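Local coordinates for hypothetical protein (PDB 1QYI) that is of unknown function but carries a HAD-hydrolase-like domain, consistent with a phosphatase or related hydrolase of the haloacid dehalogenase superfamily, at residues A[284-289]-A[307-312]; A[290-295]-A[303-308]. One frame throughout, in Å; residues are numbered along the deposited sequence.

Contact 1 (A[284-289]-A[307-312])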
ATOM      1  N   LYS A 284       7.841  -6.008   9.220  1.00 38.97           N
ATOM      2  CA  LYS A 284       8.153  -7.222   8.462  1.00 37.41           C
ATOM      3  C   LYS A 284       9.586  -7.751   8.499  1.00 37.64           C
ATOM      4  O   LYS A 284       9.794  -8.967   8.349  1.00 41.68           O
ATOM      5  CB  LYS A 284       7.727  -7.086   6.993  1.00 38.23           C
ATOM      6  CG  LYS A 284       7.151  -8.389   6.402  1.00 33.90           C
ATOM      7  CD  LYS A 284       5.696  -8.595   6.841  1.00 30.03           C
ATOM      8  CE  LYS A 284       5.248 -10.053   6.817  1.00 25.92           C
ATOM      9  NZ  LYS A 284       5.222 -10.679   5.480  1.00 19.16           N
ATOM     10  N   PRO A 285      10.598  -6.872   8.653  1.00 34.79           N
ATOM     11  CA  PRO A 285      11.939  -7.471   8.688  1.00 31.55           C
ATOM     12  C   PRO A 285      12.009  -8.356   9.938  1.00 30.09           C
ATOM     13  O   PRO A 285      12.613  -9.428   9.928  1.00 32.04           O
ATOM     14  CB  PRO A 285      12.861  -6.259   8.771  1.00 31.64           C
ATOM     15  CG  PRO A 285      12.075  -5.176   8.106  1.00 32.30           C
ATOM     16  CD  PRO A 285      10.671  -5.401   8.609  1.00 32.82           C
ATOM     17  N   ASN A 286      11.368  -7.895  11.013  1.00 28.27           N
ATOM     18  CA  ASN A 286      11.330  -8.630  12.272  1.00 26.07           C
ATOM     19  C   ASN A 286      10.359  -9.806  12.100  1.00 24.67           C
ATOM     20  O   ASN A 286       9.208  -9.622  11.713  1.00 22.15           O
ATOM     21  CB  ASN A 286      10.863  -7.708  13.413  1.00 25.37           C
ATOM     22  CG  ASN A 286      10.882  -8.399  14.779  1.00 27.10           C
ATOM     23  OD1 ASN A 286      10.201  -9.405  14.986  1.00 27.88           O
ATOM     24  ND2 ASN A 286      11.656  -7.854  15.716  1.00 24.66           N
ATOM     25  N   PRO A 287      10.816 -11.033  12.400  1.00 24.24           N
ATOM     26  CA  PRO A 287      10.026 -12.265  12.287  1.00 24.58           C
ATOM     27  C   PRO A 287       8.798 -12.381  13.199  1.00 24.66           C
ATOM     28  O   PRO A 287       8.120 -13.405  13.188  1.00 26.42           O
ATOM     29  CB  PRO A 287      11.055 -13.355  12.572  1.00 23.27           C
ATOM     30  CG  PRO A 287      11.945 -12.697  13.575  1.00 23.90           C
ATOM     31  CD  PRO A 287      12.131 -11.314  13.001  1.00 23.46           C
ATOM     32  N   PHE A 288       8.503 -11.335  13.963  1.00 24.42           N
ATOM     33  CA  PHE A 288       7.362 -11.350  14.871  1.00 24.85           C
ATOM     34  C   PHE A 288       6.054 -11.847  14.282  1.00 24.99           C
ATOM     35  O   PHE A 288       5.407 -12.730  14.852  1.00 26.24           O
ATOM     36  CB  PHE A 288       7.097  -9.964  15.445  1.00 23.43           C
ATOM     37  CG  PHE A 288       5.775  -9.862  16.138  1.00 24.38           C
ATOM     38  CD1 PHE A 288       5.574 -10.491  17.361  1.00 24.36           C
ATOM     39  CD2 PHE A 288       4.714  -9.180  15.553  1.00 25.06           C
ATOM     40  CE1 PHE A 288       4.337 -10.443  18.004  1.00 21.82           C
ATOM     41  CE2 PHE A 288       3.470  -9.127  16.187  1.00 24.81           C
ATOM     42  CZ  PHE A 288       3.283  -9.764  17.418  1.00 22.91           C
ATOM     43  N   SER A 289       5.648 -11.256  13.162  1.00 24.67           N
ATOM     44  CA  SER A 289       4.394 -11.637  12.521  1.00 25.24           C
ATOM     45  C   SER A 289       4.435 -13.075  12.026  1.00 24.32           C
ATOM     46  O   SER A 289       3.435 -13.785  12.098  1.00 23.69           O
ATOM     47  CB  SER A 289       4.074 -10.695  11.362  1.00 27.03           C
ATOM     48  OG  SER A 289       5.087 -10.761  10.368  1.00 35.05           O
ATOM     49  N   ASN A 307      10.998 -11.907  22.045  1.00 35.08           N
ATOM     50  CA  ASN A 307      12.232 -12.338  22.712  1.00 35.07           C
ATOM     51  C   ASN A 307      12.836 -13.643  22.201  1.00 34.25           C
ATOM     52  O   ASN A 307      14.042 -13.843  22.322  1.00 34.53           O
ATOM     53  CB  ASN A 307      11.976 -12.473  24.214  1.00 37.07           C
ATOM     54  CG  ASN A 307      11.400 -11.218  24.825  1.00 37.68           C
ATOM     55  OD1 ASN A 307      10.845 -11.254  25.923  1.00 42.55           O
ATOM     56  ND2 ASN A 307      11.535 -10.097  24.125  1.00 38.46           N
ATOM     57  N   LYS A 308      11.997 -14.530  21.663  1.00 33.39           N
ATOM     58  CA  LYS A 308      12.450 -15.814  21.134  1.00 32.55           C
ATOM     59  C   LYS A 308      12.260 -15.880  19.625  1.00 31.87           C
ATOM     60  O   LYS A 308      11.184 -16.250  19.134  1.00 31.41           O
ATOM     61  CB  LYS A 308      11.686 -16.975  21.766  1.00 34.27           C
ATOM     62  CG  LYS A 308      11.988 -17.240  23.222  1.00 38.22           C
ATOM     63  CD  LYS A 308      11.435 -18.608  23.644  1.00 41.90           C
ATOM     64  CE  LYS A 308      11.567 -18.836  25.157  1.00 43.49           C
ATOM     65  NZ  LYS A 308      10.712 -17.889  25.958  1.00 43.56           N
ATOM     66  N   GLN A 309      13.312 -15.529  18.891  1.00 31.54           N
ATOM     67  CA  GLN A 309      13.262 -15.534  17.431  1.00 32.93           C
ATOM     68  C   GLN A 309      14.413 -16.293  16.766  1.00 33.47           C
ATOM     69  O   GLN A 309      14.237 -16.861  15.692  1.00 34.04           O
ATOM     70  CB  GLN A 309      13.241 -14.091  16.912  1.00 30.63           C
ATOM     71  CG  GLN A 309      12.064 -13.286  17.421  1.00 29.17           C
ATOM     72  CD  GLN A 309      12.119 -11.834  17.019  1.00 24.61           C
ATOM     73  OE1 GLN A 309      11.086 -11.175  16.928  1.00 21.96           O
ATOM     74  NE2 GLN A 309      13.320 -11.325  16.783  1.00 21.02           N
ATOM     75  N   ASP A 310      15.579 -16.313  17.406  1.00 34.13           N
ATOM     76  CA  ASP A 310      16.730 -16.986  16.820  1.00 35.16           C
ATOM     77  C   ASP A 310      16.649 -18.508  16.756  1.00 32.86           C
ATOM     78  O   ASP A 310      16.670 -19.192  17.778  1.00 32.71           O
ATOM     79  CB  ASP A 310      18.020 -16.558  17.530  1.00 37.98           C
ATOM     80  CG  ASP A 310      18.308 -15.071  17.369  1.00 43.10           C
ATOM     81  OD1 ASP A 310      18.104 -14.527  16.259  1.00 45.98           O
ATOM     82  OD2 ASP A 310      18.754 -14.435  18.346  1.00 45.46           O
ATOM     83  N   ASN A 311      16.556 -19.023  15.528  1.00 30.41           N
ATOM     84  CA  ASN A 311      16.495 -20.464  15.257  1.00 28.94           C
ATOM     85  C   ASN A 311      15.560 -21.230  16.198  1.00 27.33           C
ATOM     86  O   ASN A 311      15.989 -22.135  16.904  1.00 27.29           O
ATOM     87  CB  ASN A 311      17.903 -21.049  15.347  1.00 29.59           C
ATOM     88  CG  ASN A 311      17.981 -22.454  14.794  1.00 33.84           C
ATOM     89  OD1 ASN A 311      18.928 -23.193  15.071  1.00 37.09           O
ATOM     90  ND2 ASN A 311      16.984 -22.833  13.988  1.00 33.61           N
ATOM     91  N   ILE A 312      14.282 -20.878  16.192  1.00 26.42           N
ATOM     92  CA  ILE A 312      13.328 -21.532  17.065  1.00 26.42           C
ATOM     93  C   ILE A 312      12.564 -22.656  16.368  1.00 26.94           C
ATOM     94  O   ILE A 312      11.687 -23.279  16.967  1.00 26.32           O
ATOM     95  CB  ILE A 312      12.318 -20.519  17.616  1.00 25.53           C
ATOM     96  CG1 ILE A 312      11.580 -19.837  16.457  1.00 25.36           C
ATOM     97  CG2 ILE A 312      13.040 -19.501  18.484  1.00 25.82           C
ATOM     98  CD1 ILE A 312      10.355 -19.049  16.874  1.00 22.91           C
TER
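Pro-287 and Gln-309 carry this contact, and their backbones come to 6.9 Å between CA atoms. The two side chains cross at about a right angle. The CG corner of the Pro-287 ring does the touching, and CD of Gln-309 lies 3.6 Å from it. The aliphatic part of the glutamine takes part as well: CB of Gln-309 is 3.8 Å from CG of Pro-287. With CG anti to its own carbonyl carbon (chi1 -59°) and an extended chain beyond, Gln-309 reaches across the proline ring toward Asn-286. There the two side chains again cross nearly at right angles, with their amide planes turned 68° apart. OD1 of Asn-286 and the atom modelled as OE1 of Gln-309 are 2.8 Å apart. The glutamine amide is probably turned over in the model.

Asn-286 has a second task. Its OD1 accepts from Phe-288 N at 2.8 Å, with the donor in the carbonyl plane. This is a capping bond at the start of helix 288-295. CG of Asn-286 stands anti to the backbone N (chi1 -177°), which brings OD1 to the amide of Phe-288. Phe-288 turns its ring away from Gln-309 and meets Tyr-302 edge-to-face. Helix 325-334 borders the contact, with Lys-333 against both Pro-287 and Gln-309.

Just before the cap, Lys-284 forms a salt bridge with Asp-327 and a long, weak ion pair with Asp-7, consistent with the conserved lysine of HAD hydrolases. The chemistry of the contact is mixed: an apolar proline surface supports the glutamine chain, while the polar end sits beside a helix cap. If the Gln-309 amide is turned back, OD1 of Asn-286 may be gripped by two N-H groups, tying the loop to the helix start.

Contact 2 (A[290-295]-A[303-308])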
ATOM      1  N   TYR A 290       5.591 -13.517  11.543  1.00 22.20           N
ATOM      2  CA  TYR A 290       5.698 -14.886  11.081  1.00 20.74           C
ATOM      3  C   TYR A 290       5.608 -15.821  12.275  1.00 21.49           C
ATOM      4  O   TYR A 290       5.043 -16.910  12.181  1.00 22.14           O
ATOM      5  CB  TYR A 290       7.007 -15.108  10.314  1.00 19.79           C
ATOM      6  CG  TYR A 290       6.847 -14.962   8.815  1.00 18.36           C
ATOM      7  CD1 TYR A 290       5.911 -15.729   8.121  1.00 17.23           C
ATOM      8  CD2 TYR A 290       7.586 -14.012   8.100  1.00 17.24           C
ATOM      9  CE1 TYR A 290       5.703 -15.557   6.755  1.00 18.09           C
ATOM     10  CE2 TYR A 290       7.388 -13.826   6.729  1.00 15.73           C
ATOM     11  CZ  TYR A 290       6.440 -14.603   6.058  1.00 18.39           C
ATOM     12  OH  TYR A 290       6.218 -14.420   4.707  1.00 15.44           O
ATOM     13  N   ILE A 291       6.148 -15.380  13.406  1.00 21.40           N
ATOM     14  CA  ILE A 291       6.130 -16.175  14.632  1.00 22.16           C
ATOM     15  C   ILE A 291       4.710 -16.267  15.201  1.00 23.51           C
ATOM     16  O   ILE A 291       4.322 -17.280  15.792  1.00 22.34           O
ATOM     17  CB  ILE A 291       7.084 -15.563  15.690  1.00 21.82           C
ATOM     18  CG1 ILE A 291       8.520 -15.625  15.162  1.00 21.91           C
ATOM     19  CG2 ILE A 291       6.956 -16.305  17.017  1.00 18.29           C
ATOM     20  CD1 ILE A 291       9.583 -15.055  16.104  1.00 23.26           C
ATOM     21  N   ALA A 292       3.944 -15.199  15.010  1.00 23.39           N
ATOM     22  CA  ALA A 292       2.571 -15.140  15.479  1.00 23.80           C
ATOM     23  C   ALA A 292       1.688 -16.023  14.603  1.00 24.81           C
ATOM     24  O   ALA A 292       0.738 -16.642  15.080  1.00 24.38           O
ATOM     25  CB  ALA A 292       2.077 -13.709  15.438  1.00 22.00           C
ATOM     26  N   ALA A 293       2.014 -16.074  13.318  1.00 25.71           N
ATOM     27  CA  ALA A 293       1.268 -16.868  12.356  1.00 26.88           C
ATOM     28  C   ALA A 293       1.583 -18.350  12.504  1.00 29.07           C
ATOM     29  O   ALA A 293       0.843 -19.213  12.014  1.00 28.19           O
ATOM     30  CB  ALA A 293       1.596 -16.413  10.952  1.00 24.79           C
ATOM     31  N   LEU A 294       2.674 -18.642  13.195  1.00 30.20           N
ATOM     32  CA  LEU A 294       3.098 -20.017  13.385  1.00 33.04           C
ATOM     33  C   LEU A 294       2.561 -20.642  14.666  1.00 33.86           C
ATOM     34  O   LEU A 294       1.938 -21.697  14.615  1.00 34.23           O
ATOM     35  CB  LEU A 294       4.627 -20.085  13.366  1.00 34.90           C
ATOM     36  CG  LEU A 294       5.279 -21.442  13.076  1.00 36.35           C
ATOM     37  CD1 LEU A 294       6.697 -21.241  12.556  1.00 37.05           C
ATOM     38  CD2 LEU A 294       5.272 -22.279  14.322  1.00 37.62           C
ATOM     39  N   TYR A 295       2.791 -19.998  15.808  1.00 35.31           N
ATOM     40  CA  TYR A 295       2.329 -20.541  17.082  1.00 36.75           C
ATOM     41  C   TYR A 295       0.902 -20.149  17.469  1.00 37.74           C
ATOM     42  O   TYR A 295       0.229 -20.874  18.199  1.00 39.39           O
ATOM     43  CB  TYR A 295       3.295 -20.143  18.201  1.00 37.15           C
ATOM     44  CG  TYR A 295       4.712 -20.608  17.978  1.00 38.15           C
ATOM     45  CD1 TYR A 295       5.001 -21.958  17.770  1.00 38.81           C
ATOM     46  CD2 TYR A 295       5.773 -19.695  17.960  1.00 38.35           C
ATOM     47  CE1 TYR A 295       6.310 -22.388  17.545  1.00 39.30           C
ATOM     48  CE2 TYR A 295       7.087 -20.117  17.735  1.00 37.51           C
ATOM     49  CZ  TYR A 295       7.346 -21.464  17.528  1.00 38.64           C
ATOM     50  OH  TYR A 295       8.633 -21.898  17.293  1.00 39.98           O
ATOM     51  N   GLU A 303       4.945 -11.116  23.675  1.00 36.07           N
ATOM     52  CA  GLU A 303       6.253 -10.925  24.286  1.00 36.13           C
ATOM     53  C   GLU A 303       7.225 -12.042  23.948  1.00 34.35           C
ATOM     54  O   GLU A 303       8.418 -11.804  23.747  1.00 34.31           O
ATOM     55  CB  GLU A 303       6.113 -10.832  25.801  1.00 39.42           C
ATOM     56  CG  GLU A 303       7.398 -10.459  26.515  1.00 43.14           C
ATOM     57  CD  GLU A 303       7.137 -10.016  27.937  1.00 47.73           C
ATOM     58  OE1 GLU A 303       6.516 -10.799  28.690  1.00 50.10           O
ATOM     59  OE2 GLU A 303       7.553  -8.892  28.299  1.00 48.52           O
ATOM     60  N   SER A 304       6.719 -13.265  23.894  1.00 31.46           N
ATOM     61  CA  SER A 304       7.576 -14.397  23.590  1.00 30.85           C
ATOM     62  C   SER A 304       7.961 -14.392  22.121  1.00 30.39           C
ATOM     63  O   SER A 304       9.040 -14.853  21.749  1.00 28.95           O
ATOM     64  CB  SER A 304       6.879 -15.713  23.945  1.00 30.81           C
ATOM     65  OG  SER A 304       5.691 -15.901  23.192  1.00 31.88           O
ATOM     66  N   TYR A 305       7.074 -13.862  21.287  1.00 28.57           N
ATOM     67  CA  TYR A 305       7.332 -13.798  19.855  1.00 28.53           C
ATOM     68  C   TYR A 305       8.408 -12.760  19.548  1.00 30.13           C
ATOM     69  O   TYR A 305       9.024 -12.784  18.482  1.00 30.79           O
ATOM     70  CB  TYR A 305       6.047 -13.454  19.098  1.00 28.58           C
ATOM     71  CG  TYR A 305       4.905 -14.450  19.262  1.00 26.02           C
ATOM     72  CD1 TYR A 305       5.114 -15.712  19.805  1.00 25.96           C
ATOM     73  CD2 TYR A 305       3.620 -14.126  18.847  1.00 27.30           C
ATOM     74  CE1 TYR A 305       4.065 -16.630  19.932  1.00 25.64           C
ATOM     75  CE2 TYR A 305       2.566 -15.030  18.964  1.00 27.41           C
ATOM     76  CZ  TYR A 305       2.794 -16.279  19.510  1.00 26.15           C
ATOM     77  OH  TYR A 305       1.755 -17.168  19.649  1.00 25.17           O
ATOM     78  N   ILE A 306       8.643 -11.871  20.512  1.00 31.64           N
ATOM     79  CA  ILE A 306       9.621 -10.794  20.396  1.00 31.11           C
ATOM     80  C   ILE A 306      10.993 -11.177  20.930  1.00 33.47           C
ATOM     81  O   ILE A 306      12.022 -10.834  20.336  1.00 33.44           O
ATOM     82  CB  ILE A 306       9.112  -9.558  21.152  1.00 30.63           C
ATOM     83  CG1 ILE A 306       7.832  -9.065  20.476  1.00 31.57           C
ATOM     84  CG2 ILE A 306      10.172  -8.469  21.202  1.00 28.79           C
ATOM     85  CD1 ILE A 306       7.174  -7.921  21.198  1.00 34.13           C
ATOM     86  N   ASN A 307      10.998 -11.907  22.045  1.00 35.08           N
ATOM     87  CA  ASN A 307      12.232 -12.338  22.712  1.00 35.07           C
ATOM     88  C   ASN A 307      12.836 -13.643  22.201  1.00 34.25           C
ATOM     89  O   ASN A 307      14.042 -13.843  22.322  1.00 34.53           O
ATOM     90  CB  ASN A 307      11.976 -12.473  24.214  1.00 37.07           C
ATOM     91  CG  ASN A 307      11.400 -11.218  24.825  1.00 37.68           C
ATOM     92  OD1 ASN A 307      10.845 -11.254  25.923  1.00 42.55           O
ATOM     93  ND2 ASN A 307      11.535 -10.097  24.125  1.00 38.46           N
ATOM     94  N   LYS A 308      11.997 -14.530  21.663  1.00 33.39           N
ATOM     95  CA  LYS A 308      12.450 -15.814  21.134  1.00 32.55           C
ATOM     96  C   LYS A 308      12.260 -15.880  19.625  1.00 31.87           C
ATOM     97  O   LYS A 308      11.184 -16.250  19.134  1.00 31.41           O
ATOM     98  CB  LYS A 308      11.686 -16.975  21.766  1.00 34.27           C
ATOM     99  CG  LYS A 308      11.988 -17.240  23.222  1.00 38.22           C
ATOM    100  CD  LYS A 308      11.435 -18.608  23.644  1.00 41.90           C
ATOM    101  CE  LYS A 308      11.567 -18.836  25.157  1.00 43.49           C
ATOM    102  NZ  LYS A 308      10.712 -17.889  25.958  1.00 43.56           N
TER
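Tyr-305 packs into helix 290-295 and makes most of the contact from segment 303-308. Helix 303-307 brings it in, and its CA comes within 5.9 Å of the CA of Ile-291. The short helical segments run at 126° to each other, with axes 9.6 Å apart.

At Tyr-305, CG is anti to the carbonyl carbon (chi1 -61°), and the ring slides past Ile-291 in the opposite direction. Near the root of the ring, CG2 of Ile-291 lies 3.4 Å from CD1 of Tyr-305. Over the same face, toward the CD2-CE2 edge, Ala-292 meets the ring with its CA 3.5 Å from CE2 of Tyr-305. The methyl of Ala-292 also lies there, at 3.8 Å from CD2 of Tyr-305. The backbone O of Ile-291 stands over the centre of this face. Farther out, CB of Tyr-295 is 3.6 Å from OH of Tyr-305. CE1 of Tyr-305 lies at the edge of the Tyr-295 ring, near its plane. The phenol OH hydrogen-bonds to Gly-296 O, just past the end of helix 290-295. That bond gives the polar tip a partner; the side-chain contacts across the interface are apolar.

The backbone of Tyr-305 is used too: its O is 3.3 Å from CD1 of Ile-291. At Lys-308 the chain leaves the helix. Its O sits 3.6 Å from the same CD1 of Ile-291, while its amine leads away.

The arrangement is a pair of consecutive helices joined by a short connection and packed through one aromatic side chain. It belongs to the helical layer beside the parallel sheet of the HAD-type, Rossmann-like fold.

Contacts 1 and 2 both use helix 288-295, and their centres are 6 Å apart. Contact 1 lies at the start of that helix and is partly buried. Contact 2 lies farther along it and is mostly buried, with exposed residues at its border. The chemistry follows: amides and a helix cap in 284-289 with 307-312, aliphatic and aromatic packing in 290-295 with 303-308. The second buries more surface, 251 against 134 Å². They share Asn-307 and Lys-308, where helix 302-307 gives way to the loop. They also touch directly. Gln-309 CG meets Ile-291 CD1 at 3.3 Å, and Phe-288 packs on Tyr-305.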